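Local coordinates for protein type I modular polyketide synthase (Streptomyces albus subsp. albus, PDB 6IYT) that probably loads an extender acyl unit, apparently ethylmalonyl from its coenzyme A ester, during assembly of the polyketide salinomycin, at residues A35-I46 with W447-G455; G280-T288 with L400-D410. One frame throughout, in Å; residues are numbered along the deposited sequence.

Interaction 1: A35-I46 with W447-G455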
ATOM      1  N   ALA A  35      -7.709  -5.049  19.418  1.00 11.38           N
ATOM      2  CA  ALA A  35      -8.612  -5.646  18.445  1.00  9.58           C
ATOM      3  C   ALA A  35      -8.367  -4.979  17.110  1.00  8.18           C
ATOM      4  O   ALA A  35      -8.083  -3.789  17.065  1.00  7.74           O
ATOM      5  CB  ALA A  35     -10.055  -5.425  18.869  1.00  9.70           C
ATOM      6  N   LEU A  36      -8.707  -5.679  16.028  1.00  6.57           N
ATOM      7  CA  LEU A  36      -8.709  -5.067  14.711  1.00  7.56           C
ATOM      8  C   LEU A  36      -9.699  -3.906  14.631  1.00  7.66           C
ATOM      9  O   LEU A  36      -9.357  -2.846  14.133  1.00  7.71           O
ATOM     10  CB  LEU A  36      -8.990  -6.110  13.602  1.00  8.95           C
ATOM     11  CG  LEU A  36      -9.103  -5.551  12.173  1.00 11.31           C
ATOM     12  CD1 LEU A  36      -7.854  -4.795  11.761  1.00 14.15           C
ATOM     13  CD2 LEU A  36      -9.372  -6.666  11.169  1.00 14.73           C
ATOM     14  N   PHE A  37     -10.934  -4.117  15.126  1.00  7.80           N
ATOM     15  CA  PHE A  37     -11.958  -3.067  15.137  1.00  8.77           C
ATOM     16  C   PHE A  37     -12.546  -2.876  16.539  1.00  9.99           C
ATOM     17  O   PHE A  37     -12.713  -3.851  17.289  1.00 11.77           O
ATOM     18  CB  PHE A  37     -13.075  -3.412  14.158  1.00  9.74           C
ATOM     19  CG  PHE A  37     -12.611  -3.559  12.740  1.00  9.11           C
ATOM     20  CD1 PHE A  37     -12.030  -2.500  12.085  1.00  9.44           C
ATOM     21  CD2 PHE A  37     -12.774  -4.741  12.068  1.00 11.11           C
ATOM     22  CE1 PHE A  37     -11.657  -2.605  10.761  1.00  9.92           C
ATOM     23  CE2 PHE A  37     -12.367  -4.867  10.745  1.00 10.00           C
ATOM     24  CZ  PHE A  37     -11.795  -3.798  10.103  1.00 10.11           C
ATOM     25  N   SER A  38     -12.899  -1.632  16.857  1.00 10.45           N
ATOM     26  CA  SER A  38     -13.644  -1.323  18.068  1.00 13.19           C
ATOM     27  C   SER A  38     -15.089  -0.947  17.734  1.00 14.66           C
ATOM     28  O   SER A  38     -15.441  -0.734  16.582  1.00 13.96           O
ATOM     29  CB  SER A  38     -12.990  -0.150  18.780  1.00 14.15           C
ATOM     30  OG  SER A  38     -12.889   0.951  17.882  1.00 14.60           O
ATOM     31  N   GLY A  39     -15.920  -0.852  18.765  1.00 14.72           N
ATOM     32  CA  GLY A  39     -17.323  -0.444  18.591  1.00 15.11           C
ATOM     33  C   GLY A  39     -18.156  -1.440  17.792  1.00 16.27           C
ATOM     34  O   GLY A  39     -18.058  -2.660  17.989  1.00 15.77           O
ATOM     35  N   ASP A  40     -18.911  -0.916  16.824  1.00 17.77           N
ATOM     36  CA  ASP A  40     -19.944  -1.693  16.130  1.00 22.18           C
ATOM     37  C   ASP A  40     -19.837  -1.497  14.616  1.00 19.26           C
ATOM     38  O   ASP A  40     -20.753  -0.992  13.983  1.00 19.26           O
ATOM     39  CB  ASP A  40     -21.327  -1.271  16.610  1.00 25.22           C
ATOM     40  CG  ASP A  40     -21.636  -1.780  17.999  1.00 35.42           C
ATOM     41  OD1 ASP A  40     -21.494  -2.994  18.225  1.00 37.44           O
ATOM     42  OD2 ASP A  40     -21.989  -0.959  18.871  1.00 51.47           O
ATOM     43  N   PRO A  41     -18.706  -1.896  14.049  1.00 13.76           N
ATOM     44  CA  PRO A  41     -18.494  -1.815  12.625  1.00 16.61           C
ATOM     45  C   PRO A  41     -19.404  -2.810  11.859  1.00 15.02           C
ATOM     46  O   PRO A  41     -19.941  -3.758  12.439  1.00 14.56           O
ATOM     47  CB  PRO A  41     -17.031  -2.218  12.486  1.00 14.68           C
ATOM     48  CG  PRO A  41     -16.850  -3.232  13.563  1.00 15.73           C
ATOM     49  CD  PRO A  41     -17.732  -2.791  14.701  1.00 16.59           C
ATOM     50  N   LEU A  42     -19.432  -2.685  10.566  1.00 15.13           N
ATOM     51  CA  LEU A  42     -20.048  -3.680   9.771  1.00 14.57           C
ATOM     52  C   LEU A  42     -19.288  -5.000   9.863  1.00 12.16           C
ATOM     53  O   LEU A  42     -18.135  -5.051  10.314  1.00 10.66           O
ATOM     54  CB  LEU A  42     -20.216  -3.201   8.308  1.00 17.97           C
ATOM     55  CG  LEU A  42     -19.039  -3.207   7.369  1.00 17.42           C
ATOM     56  CD1 LEU A  42     -19.480  -2.788   5.979  1.00 19.64           C
ATOM     57  CD2 LEU A  42     -17.956  -2.294   7.875  1.00 23.48           C
ATOM     58  N   VAL A  43     -19.969  -6.059   9.440  1.00 10.81           N
ATOM     59  CA  VAL A  43     -19.577  -7.451   9.668  1.00 12.09           C
ATOM     60  C   VAL A  43     -19.369  -8.067   8.264  1.00  8.48           C
ATOM     61  O   VAL A  43     -20.186  -7.816   7.399  1.00  7.56           O
ATOM     62  CB  VAL A  43     -20.807  -8.200  10.287  1.00 17.60           C
ATOM     63  CG1 VAL A  43     -20.458  -9.609  10.654  1.00 23.97           C
ATOM     64  CG2 VAL A  43     -21.372  -7.409  11.471  1.00 25.22           C
ATOM     65  N   PRO A  44     -18.401  -9.008   8.115  1.00  6.05           N
ATOM     66  CA  PRO A  44     -18.362  -9.863   6.924  1.00  6.17           C
ATOM     67  C   PRO A  44     -19.019 -11.208   7.144  1.00  5.63           C
ATOM     68  O   PRO A  44     -18.831 -11.828   8.168  1.00  5.20           O
ATOM     69  CB  PRO A  44     -16.865 -10.053   6.699  1.00  6.19           C
ATOM     70  CG  PRO A  44     -16.312 -10.140   8.081  1.00  6.44           C
ATOM     71  CD  PRO A  44     -17.168  -9.162   8.912  1.00  5.99           C
ATOM     72  N   TRP A  45     -19.787 -11.658   6.153  1.00  6.02           N
ATOM     73  CA  TRP A  45     -20.249 -13.021   6.082  1.00  5.91           C
ATOM     74  C   TRP A  45     -19.516 -13.696   4.912  1.00  5.79           C
ATOM     75  O   TRP A  45     -19.722 -13.307   3.745  1.00  6.11           O
ATOM     76  CB  TRP A  45     -21.749 -13.055   5.785  1.00  6.91           C
ATOM     77  CG  TRP A  45     -22.628 -12.816   6.935  1.00  7.91           C
ATOM     78  CD1 TRP A  45     -22.253 -12.463   8.218  1.00  7.77           C
ATOM     79  CD2 TRP A  45     -24.049 -12.979   6.960  1.00  8.57           C
ATOM     80  NE1 TRP A  45     -23.371 -12.319   9.003  1.00  8.05           N
ATOM     81  CE2 TRP A  45     -24.484 -12.640   8.258  1.00  8.91           C
ATOM     82  CE3 TRP A  45     -25.008 -13.365   5.994  1.00 10.30           C
ATOM     83  CZ2 TRP A  45     -25.838 -12.671   8.622  1.00  9.83           C
ATOM     84  CZ3 TRP A  45     -26.324 -13.416   6.354  1.00 10.23           C
ATOM     85  CH2 TRP A  45     -26.737 -13.073   7.662  1.00 11.34           C
ATOM     86  N   ILE A  46     -18.628 -14.640   5.214  1.00  5.35           N
ATOM     87  CA  ILE A  46     -17.837 -15.269   4.176  1.00  5.43           C
ATOM     88  C   ILE A  46     -18.480 -16.598   3.796  1.00  5.31           C
ATOM     89  O   ILE A  46     -19.139 -17.198   4.610  1.00  4.94           O
ATOM     90  CB  ILE A  46     -16.360 -15.464   4.556  1.00  5.95           C
ATOM     91  CG1 ILE A  46     -16.197 -16.545   5.595  1.00  7.01           C
ATOM     92  CG2 ILE A  46     -15.767 -14.152   5.063  1.00  6.04           C
ATOM     93  CD1 ILE A  46     -14.762 -16.856   5.885  1.00  7.37           C
ATOM     94  N   TRP A 447     -10.125 -14.701   9.218  1.00  8.88           N
ATOM     95  CA  TRP A 447     -11.334 -13.934   9.377  1.00  9.05           C
ATOM     96  C   TRP A 447     -11.862 -13.944  10.803  1.00 10.18           C
ATOM     97  O   TRP A 447     -12.548 -13.026  11.211  1.00  8.84           O
ATOM     98  CB  TRP A 447     -12.382 -14.469   8.456  1.00  8.93           C
ATOM     99  CG  TRP A 447     -12.156 -14.097   7.028  1.00  7.79           C
ATOM    100  CD1 TRP A 447     -11.662 -14.887   6.061  1.00  7.40           C
ATOM    101  CD2 TRP A 447     -12.490 -12.860   6.411  1.00  7.31           C
ATOM    102  NE1 TRP A 447     -11.638 -14.223   4.877  1.00  7.73           N
ATOM    103  CE2 TRP A 447     -12.148 -12.969   5.059  1.00  7.62           C
ATOM    104  CE3 TRP A 447     -13.080 -11.685   6.859  1.00  8.07           C
ATOM    105  CZ2 TRP A 447     -12.269 -11.910   4.172  1.00  7.47           C
ATOM    106  CZ3 TRP A 447     -13.239 -10.645   5.967  1.00  8.52           C
ATOM    107  CH2 TRP A 447     -12.901 -10.795   4.614  1.00  8.09           C
ATOM    108  N   THR A 448     -11.564 -14.991  11.554  1.00 10.19           N
ATOM    109  CA  THR A 448     -11.981 -15.041  12.962  1.00 12.60           C
ATOM    110  C   THR A 448     -11.448 -13.833  13.757  1.00 12.06           C
ATOM    111  O   THR A 448     -12.126 -13.318  14.651  1.00 10.89           O
ATOM    112  CB  THR A 448     -11.506 -16.336  13.619  1.00 15.77           C
ATOM    113  OG1 THR A 448     -12.198 -17.445  13.014  1.00 18.39           O
ATOM    114  CG2 THR A 448     -11.761 -16.306  15.108  1.00 23.23           C
ATOM    115  N   ALA A 449     -10.270 -13.354  13.394  1.00 10.62           N
ATOM    116  CA  ALA A 449      -9.658 -12.225  14.092  1.00  9.36           C
ATOM    117  C   ALA A 449     -10.446 -10.913  13.906  1.00  9.62           C
ATOM    118  O   ALA A 449     -10.390 -10.017  14.747  1.00  9.21           O
ATOM    119  CB  ALA A 449      -8.209 -12.052  13.645  1.00 10.41           C
ATOM    120  N   VAL A 450     -11.232 -10.817  12.837  1.00  9.28           N
ATOM    121  CA  VAL A 450     -12.099  -9.666  12.637  1.00  9.27           C
ATOM    122  C   VAL A 450     -13.109  -9.505  13.784  1.00  9.31           C
ATOM    123  O   VAL A 450     -13.567  -8.401  14.063  1.00 10.87           O
ATOM    124  CB  VAL A 450     -12.853  -9.774  11.270  1.00 10.42           C
ATOM    125  CG1 VAL A 450     -13.936  -8.749  11.165  1.00 10.78           C
ATOM    126  CG2 VAL A 450     -11.868  -9.630  10.134  1.00 10.19           C
ATOM    127  N   PHE A 451     -13.494 -10.620  14.407  1.00  8.20           N
ATOM    128  CA  PHE A 451     -14.540 -10.604  15.388  1.00  9.49           C
ATOM    129  C   PHE A 451     -14.029 -10.431  16.830  1.00 11.01           C
ATOM    130  O   PHE A 451     -14.836 -10.402  17.778  1.00 11.56           O
ATOM    131  CB  PHE A 451     -15.385 -11.869  15.279  1.00  8.56           C
ATOM    132  CG  PHE A 451     -16.129 -11.978  13.994  1.00  8.13           C
ATOM    133  CD1 PHE A 451     -17.337 -11.302  13.814  1.00  8.40           C
ATOM    134  CD2 PHE A 451     -15.551 -12.609  12.901  1.00  8.26           C
ATOM    135  CE1 PHE A 451     -17.944 -11.264  12.578  1.00  8.35           C
ATOM    136  CE2 PHE A 451     -16.170 -12.584  11.665  1.00  7.61           C
ATOM    137  CZ  PHE A 451     -17.363 -11.934  11.507  1.00  8.17           C
ATOM    138  N   ALA A 452     -12.733 -10.195  16.978  1.00 12.25           N
ATOM    139  CA  ALA A 452     -12.134  -9.966  18.315  1.00 13.04           C
ATOM    140  C   ALA A 452     -12.822  -8.792  19.004  1.00 14.01           C
ATOM    141  O   ALA A 452     -13.044  -7.736  18.386  1.00 11.64           O
ATOM    142  CB  ALA A 452     -10.655  -9.713  18.194  1.00 12.82           C
ATOM    143  N   GLY A 453     -13.331  -9.054  20.217  1.00 12.90           N
ATOM    144  CA  GLY A 453     -13.892  -8.012  21.065  1.00 16.53           C
ATOM    145  C   GLY A 453     -15.375  -7.773  20.848  1.00 17.19           C
ATOM    146  O   GLY A 453     -15.958  -6.877  21.462  1.00 17.39           O
ATOM    147  N   ARG A 454     -15.976  -8.478  19.886  1.00 15.87           N
ATOM    148  CA  ARG A 454     -17.372  -8.190  19.519  1.00 13.52           C
ATOM    149  C   ARG A 454     -18.349  -8.956  20.413  1.00 14.01           C
ATOM    150  O   ARG A 454     -19.558  -8.813  20.265  1.00 16.01           O
ATOM    151  CB  ARG A 454     -17.634  -8.552  18.063  1.00 14.79           C
ATOM    152  CG  ARG A 454     -16.756  -7.813  17.052  1.00 15.16           C
ATOM    153  CD  ARG A 454     -17.034  -6.300  17.043  1.00 19.99           C
ATOM    154  NE  ARG A 454     -18.462  -5.994  16.904  1.00 22.98           N
ATOM    155  CZ  ARG A 454     -19.115  -5.865  15.737  1.00 29.73           C
ATOM    156  NH1 ARG A 454     -18.472  -5.975  14.569  1.00 30.21           N
ATOM    157  NH2 ARG A 454     -20.408  -5.546  15.741  1.00 34.08           N
ATOM    158  N   GLY A 455     -17.819  -9.898  21.177  1.00 12.78           N
ATOM    159  CA  GLY A 455     -18.636 -10.757  22.030  1.00 14.01           C
ATOM    160  C   GLY A 455     -19.472 -11.769  21.259  1.00 13.79           C
ATOM    161  O   GLY A 455     -20.587 -12.083  21.657  1.00 14.79           O
TER
HETATM  162  O   HOH W   1      -8.397  -8.657  16.051  1.00 13.94           O
HETATM  163  O   HOH W   2     -11.905  -6.789  15.955  1.00  7.83           O
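Ile46 and Trp447 meet at the tightly packed end of this contact. CG2 of Ile46 sits over the indole face as a CH-pi contact, 3.9 Å from the centroid of the five-membered ring. Pro44 follows: its CB lies 3.7 Å from Trp447 CZ3, and its CD touches both Val450 CG1 and Phe451 CZ. Val43 CG1 meets that phenyl in plane, at its edge, 3.6 Å from Phe451 CE1.

Toward the Ala35 end the fit loosens and water takes over. One water accepts from Leu36 N and donates to Ala449 O; a second accepts from Phe37 N and lies near both Val450 O and Ala452 O. Arg454, its chain bent at chi2 and chi3 (-65° and -51°), folds back to lay a guanidinium face on Pro41, Pro41 CD 3.3 Å from Arg454 NH1. Its polar grip is slight: a weak bond from NH1 to Pro41 O and a long salt bridge, 3.7 Å from NH2 to Asp40 OD1. Strand 43-49 edges the three-stranded antiparallel sheet and 447-455 follows helix 428-439, consistent with a post-acyltransferase segment packing back on the linker subdomain. Apolar packing thus holds the strand, while the arginine relies mainly on lying flat against Pro41.

Interaction 2: G280-T288 with L400-D410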
ATOM      1  N   GLY A 280      11.609   6.798 -13.017  1.00  7.69           N
ATOM      2  CA  GLY A 280      11.098   5.515 -12.560  1.00  8.61           C
ATOM      3  C   GLY A 280      10.527   4.701 -13.693  1.00  8.39           C
ATOM      4  O   GLY A 280       9.865   5.223 -14.557  1.00  6.73           O
ATOM      5  N   ASN A 281      10.675   3.401 -13.589  1.00  8.71           N
ATOM      6  CA  ASN A 281       9.952   2.464 -14.445  1.00 11.45           C
ATOM      7  C   ASN A 281       9.044   1.600 -13.615  1.00 11.19           C
ATOM      8  O   ASN A 281       9.522   0.799 -12.821  1.00 12.87           O
ATOM      9  CB  ASN A 281      10.937   1.572 -15.200  1.00 13.07           C
ATOM     10  CG  ASN A 281      11.819   2.353 -16.137  1.00 19.94           C
ATOM     11  OD1 ASN A 281      11.474   2.564 -17.298  1.00 26.46           O
ATOM     12  ND2 ASN A 281      12.922   2.842 -15.629  1.00 24.08           N
ATOM     13  N   ASN A 282       7.731   1.784 -13.773  1.00  9.83           N
ATOM     14  CA  ASN A 282       6.754   1.144 -12.912  1.00 11.79           C
ATOM     15  C   ASN A 282       6.031  -0.003 -13.572  1.00 13.83           C
ATOM     16  O   ASN A 282       5.455  -0.880 -12.885  1.00 12.79           O
ATOM     17  CB  ASN A 282       5.739   2.147 -12.435  1.00 13.60           C
ATOM     18  CG  ASN A 282       6.288   3.057 -11.374  1.00 16.28           C
ATOM     19  OD1 ASN A 282       7.434   2.886 -10.932  1.00 14.73           O
ATOM     20  ND2 ASN A 282       5.566   4.138 -11.107  1.00 14.77           N
ATOM     21  N   GLY A 283       5.968   0.041 -14.892  1.00 10.86           N
ATOM     22  CA  GLY A 283       5.458  -1.081 -15.673  1.00 11.70           C
ATOM     23  C   GLY A 283       5.718  -0.846 -17.138  1.00 12.42           C
ATOM     24  O   GLY A 283       6.292   0.195 -17.505  1.00 12.88           O
ATOM     25  N   PRO A 284       5.250  -1.775 -18.006  1.00 12.88           N
ATOM     26  CA  PRO A 284       5.666  -1.702 -19.416  1.00 14.13           C
ATOM     27  C   PRO A 284       5.153  -0.439 -20.079  1.00 13.85           C
ATOM     28  O   PRO A 284       5.769   0.056 -21.045  1.00 15.17           O
ATOM     29  CB  PRO A 284       5.008  -2.931 -20.060  1.00 16.33           C
ATOM     30  CG  PRO A 284       4.534  -3.790 -18.953  1.00 16.54           C
ATOM     31  CD  PRO A 284       4.736  -3.099 -17.638  1.00 16.31           C
ATOM     32  N   ARG A 285       4.106   0.154 -19.496  1.00 15.31           N
ATOM     33  CA  ARG A 285       3.509   1.341 -20.056  1.00 16.33           C
ATOM     34  C   ARG A 285       3.267   2.380 -18.989  1.00 15.81           C
ATOM     35  O   ARG A 285       2.389   3.215 -19.112  1.00 13.18           O
ATOM     36  CB  ARG A 285       2.197   0.999 -20.768  1.00 21.69           C
ATOM     37  CG  ARG A 285       2.388   0.035 -21.929  1.00 30.17           C
ATOM     38  CD  ARG A 285       1.700   0.536 -23.187  1.00 44.18           C
ATOM     39  NE  ARG A 285       1.381  -0.560 -24.094  1.00 58.83           N
ATOM     40  CZ  ARG A 285       2.276  -1.212 -24.837  1.00 52.67           C
ATOM     41  NH1 ARG A 285       1.888  -2.234 -25.591  1.00 55.12           N
ATOM     42  NH2 ARG A 285       3.546  -0.836 -24.844  1.00 45.21           N
ATOM     43  N   SER A 286       4.150   2.414 -18.009  1.00 12.96           N
ATOM     44  CA  SER A 286       3.988   3.308 -16.902  1.00 12.14           C
ATOM     45  C   SER A 286       5.365   3.753 -16.387  1.00 10.55           C
ATOM     46  O   SER A 286       6.110   2.943 -15.842  1.00 10.87           O
ATOM     47  CB  SER A 286       3.226   2.585 -15.789  1.00 17.10           C
ATOM     48  OG  SER A 286       3.262   3.358 -14.627  1.00 29.48           O
ATOM     49  N   VAL A 287       5.672   5.036 -16.531  1.00 10.19           N
ATOM     50  CA  VAL A 287       6.964   5.599 -16.046  1.00  9.76           C
ATOM     51  C   VAL A 287       6.724   6.914 -15.337  1.00 10.40           C
ATOM     52  O   VAL A 287       5.583   7.392 -15.282  1.00  7.75           O
ATOM     53  CB  VAL A 287       8.000   5.831 -17.188  1.00 10.58           C
ATOM     54  CG1 VAL A 287       8.224   4.552 -17.995  1.00 10.71           C
ATOM     55  CG2 VAL A 287       7.568   6.984 -18.088  1.00 11.48           C
ATOM     56  N   THR A 288       7.726   7.379 -14.604  1.00  8.39           N
ATOM     57  CA  THR A 288       7.705   8.694 -14.026  1.00  9.11           C
ATOM     58  C   THR A 288       8.862   9.522 -14.608  1.00  8.20           C
ATOM     59  O   THR A 288       9.820   9.009 -14.947  1.00  7.37           O
ATOM     60  CB  THR A 288       7.869   8.665 -12.500  1.00 14.58           C
ATOM     61  OG1 THR A 288       9.061   7.991 -12.197  1.00 17.45           O
ATOM     62  CG2 THR A 288       6.724   7.914 -11.848  1.00 21.67           C
ATOM     63  N   LEU A 400       0.761   1.508  -7.278  1.00  8.10           N
ATOM     64  CA  LEU A 400       1.634   0.609  -8.032  1.00  7.87           C
ATOM     65  C   LEU A 400       0.964  -0.710  -8.437  1.00  8.08           C
ATOM     66  O   LEU A 400       1.529  -1.485  -9.189  1.00  8.01           O
ATOM     67  CB  LEU A 400       2.916   0.336  -7.236  1.00  7.90           C
ATOM     68  CG  LEU A 400       3.779   1.563  -6.989  1.00  7.73           C
ATOM     69  CD1 LEU A 400       4.945   1.248  -6.033  1.00  7.92           C
ATOM     70  CD2 LEU A 400       4.281   2.132  -8.292  1.00  8.21           C
ATOM     71  N   THR A 401      -0.258  -0.935  -7.985  1.00  8.63           N
ATOM     72  CA  THR A 401      -0.957  -2.185  -8.302  1.00  9.52           C
ATOM     73  C   THR A 401      -1.217  -2.301  -9.804  1.00  9.59           C
ATOM     74  O   THR A 401      -1.045  -3.380 -10.387  1.00 10.34           O
ATOM     75  CB  THR A 401      -2.314  -2.294  -7.575  1.00 11.33           C
ATOM     76  OG1 THR A 401      -3.028  -1.102  -7.772  1.00  9.67           O
ATOM     77  CG2 THR A 401      -2.134  -2.562  -6.040  1.00 12.61           C
ATOM     78  N   TYR A 402      -1.548  -1.192 -10.444  1.00 10.79           N
ATOM     79  CA  TYR A 402      -1.785  -1.207 -11.910  1.00 15.27           C
ATOM     80  C   TYR A 402      -0.523  -1.648 -12.652  1.00 12.16           C
ATOM     81  O   TYR A 402      -0.566  -2.545 -13.499  1.00 12.10           O
ATOM     82  CB  TYR A 402      -2.217   0.164 -12.396  1.00 19.21           C
ATOM     83  CG  TYR A 402      -2.551   0.197 -13.869  1.00 28.81           C
ATOM     84  CD1 TYR A 402      -3.758  -0.309 -14.335  1.00 33.65           C
ATOM     85  CD2 TYR A 402      -1.633   0.687 -14.806  1.00 32.69           C
ATOM     86  CE1 TYR A 402      -4.088  -0.252 -15.677  1.00 38.60           C
ATOM     87  CE2 TYR A 402      -1.958   0.751 -16.150  1.00 37.60           C
ATOM     88  CZ  TYR A 402      -3.199   0.293 -16.573  1.00 41.93           C
ATOM     89  OH  TYR A 402      -3.522   0.312 -17.907  1.00 49.34           O
ATOM     90  N   GLY A 403       0.610  -1.108 -12.235  1.00 11.26           N
ATOM     91  CA  GLY A 403       1.896  -1.465 -12.820  1.00 11.61           C
ATOM     92  C   GLY A 403       2.292  -2.908 -12.567  1.00 11.71           C
ATOM     93  O   GLY A 403       2.861  -3.551 -13.426  1.00 11.71           O
ATOM     94  N   ILE A 404       1.979  -3.424 -11.385  1.00  8.07           N
ATOM     95  CA  ILE A 404       2.267  -4.791 -11.080  1.00  8.44           C
ATOM     96  C   ILE A 404       1.471  -5.727 -12.002  1.00  8.23           C
ATOM     97  O   ILE A 404       2.024  -6.657 -12.564  1.00  8.98           O
ATOM     98  CB  ILE A 404       1.967  -5.120  -9.598  1.00  7.79           C
ATOM     99  CG1 ILE A 404       2.947  -4.348  -8.703  1.00  9.55           C
ATOM    100  CG2 ILE A 404       2.088  -6.609  -9.339  1.00  8.41           C
ATOM    101  CD1 ILE A 404       2.507  -4.257  -7.258  1.00 10.52           C
ATOM    102  N   SER A 405       0.158  -5.497 -12.121  1.00  9.94           N
ATOM    103  CA  SER A 405      -0.687  -6.331 -13.014  1.00 11.07           C
ATOM    104  C   SER A 405      -0.216  -6.249 -14.466  1.00 11.07           C
ATOM    105  O   SER A 405      -0.077  -7.278 -15.145  1.00 12.47           O
ATOM    106  CB  SER A 405      -2.150  -5.891 -12.932  1.00 12.06           C
ATOM    107  OG  SER A 405      -2.580  -5.942 -11.603  1.00 17.29           O
ATOM    108  N   GLU A 406       0.051  -5.035 -14.924  1.00 12.08           N
ATOM    109  CA  GLU A 406       0.550  -4.813 -16.328  1.00 16.43           C
ATOM    110  C   GLU A 406       1.861  -5.580 -16.598  1.00 13.83           C
ATOM    111  O   GLU A 406       2.057  -6.200 -17.669  1.00 12.09           O
ATOM    112  CB  GLU A 406       0.788  -3.322 -16.542  1.00 19.42           C
ATOM    113  CG  GLU A 406      -0.220  -2.630 -17.438  1.00 33.65           C
ATOM    114  CD  GLU A 406       0.340  -1.341 -18.046  1.00 44.95           C
ATOM    115  OE1 GLU A 406       1.567  -1.069 -17.881  1.00 52.82           O
ATOM    116  OE2 GLU A 406      -0.444  -0.588 -18.658  1.00 53.83           O
ATOM    117  N   THR A 407       2.776  -5.526 -15.640  1.00 12.26           N
ATOM    118  CA  THR A 407       4.020  -6.288 -15.732  1.00 11.11           C
ATOM    119  C   THR A 407       3.762  -7.793 -15.718  1.00 11.14           C
ATOM    120  O   THR A 407       4.339  -8.536 -16.513  1.00 13.32           O
ATOM    121  CB  THR A 407       4.968  -5.924 -14.572  1.00 11.41           C
ATOM    122  OG1 THR A 407       5.248  -4.516 -14.592  1.00 12.57           O
ATOM    123  CG2 THR A 407       6.256  -6.710 -14.646  1.00 11.30           C
ATOM    124  N   SER A 408       2.912  -8.263 -14.799  1.00 11.96           N
ATOM    125  CA  SER A 408       2.588  -9.697 -14.745  1.00 12.30           C
ATOM    126  C   SER A 408       1.979 -10.182 -16.090  1.00 14.09           C
ATOM    127  O   SER A 408       2.300 -11.260 -16.557  1.00 14.82           O
ATOM    128  CB  SER A 408       1.645 -10.011 -13.598  1.00 13.88           C
ATOM    129  OG  SER A 408       0.321  -9.667 -13.916  1.00 16.97           O
ATOM    130  N   ASP A 409       1.176  -9.339 -16.721  1.00 15.22           N
ATOM    131  CA  ASP A 409       0.592  -9.669 -18.040  1.00 17.52           C
ATOM    132  C   ASP A 409       1.681  -9.806 -19.114  1.00 19.60           C
ATOM    133  O   ASP A 409       1.650 -10.721 -19.932  1.00 17.28           O
ATOM    134  CB  ASP A 409      -0.417  -8.604 -18.457  1.00 19.73           C
ATOM    135  CG  ASP A 409      -1.684  -8.662 -17.650  1.00 20.99           C
ATOM    136  OD1 ASP A 409      -1.888  -9.657 -16.903  1.00 21.58           O
ATOM    137  OD2 ASP A 409      -2.443  -7.671 -17.689  1.00 28.19           O
ATOM    138  N   ASP A 410       2.685  -8.964 -19.031  1.00 19.49           N
ATOM    139  CA  ASP A 410       3.807  -8.997 -19.962  1.00 22.02           C
ATOM    140  C   ASP A 410       4.667 -10.253 -19.758  1.00 21.44           C
ATOM    141  O   ASP A 410       5.091 -10.880 -20.719  1.00 19.35           O
ATOM    142  CB  ASP A 410       4.643  -7.724 -19.784  1.00 26.13           C
ATOM    143  CG  ASP A 410       5.675  -7.527 -20.882  1.00 31.16           C
ATOM    144  OD1 ASP A 410       5.276  -7.409 -22.062  1.00 33.81           O
ATOM    145  OD2 ASP A 410       6.857  -7.272 -20.540  1.00 32.40           O
TER
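Strand 280-283 passes helix 401-410 at a closest axis approach of 6.8 Å and an angle of 67°, bringing the CA atoms of Gly283 and Gly403 to 4.6 Å. Gly403, with no side chain, lets its CA come within 3.6 Å of Asn282 O. The hairpin end is irregular here, since Asn282 N and Gly283 N both donate to Ser286 O in a classic beta bulge.

Pro284, at the turn, lies along the helix surface. Its CD is 3.4 Å from Thr407 OG1, its CG rests against the backbone carbonyl of Glu406, and CG also touches Asp410 CB. The Thr407 hydroxyl is itself turned back onto the helix: with OG1 beside the backbone N it donates to Gly403 O at 2.8 Å. That carbonyl also takes Thr407 N, the two donors arriving from opposite faces of its plane. Glu406 stretches out beyond CG and brings OE1 to Arg285 N, a 3.2 Å hydrogen bond bent to 137° that meets the carboxylate on its syn side, 25° out of plane. Arg285 CB lies alongside both carboxylate oxygens, but the guanidinium leads away. At the start of the helix, the Leu400 and Asn282 side chains cross obliquely, CD2 of Leu400 3.7 Å from ND2 of Asn282. Asp410 turns its carboxylate to Arg381 of helix 376-385.

The hairpin belongs to the smaller, ferredoxin-like subdomain and the helix to the larger alpha/beta-hydrolase-like one, as is usual in this acyltransferase family; Asn282 also touches His212, and Leu400 lies near the probable GxSxG nucleophile elbow. One direct hydrogen bond ties turn to helix, and Asn282 O is buried without a polar partner: the glycines permit the close approach, while Pro284, Glu406 and Asn282 provide much of the contact surface.

Overall arrangement
The two contacts lie on opposite sides of the chain's centre, their centres 35 Å apart and their nearest atoms about 17 Å; interaction 2 is nested inside the loop that interaction 1 closes. Both are partly buried, but interaction 1 lies further out, about 22 Å from the centre against 15 Å. They hold different elements: 35-46 with 447-455 brings an edge strand of the antiparallel sheet against a late loop, whereas 280-288 with 400-410 sets a hairpin of the mixed sheet against a helix. Aromatic and aliphatic packing holds one end of the first, water bridges between backbone atoms and a flat-lying arginine the other; backbone proximity and a single carboxylate-to-amide bond mark the second.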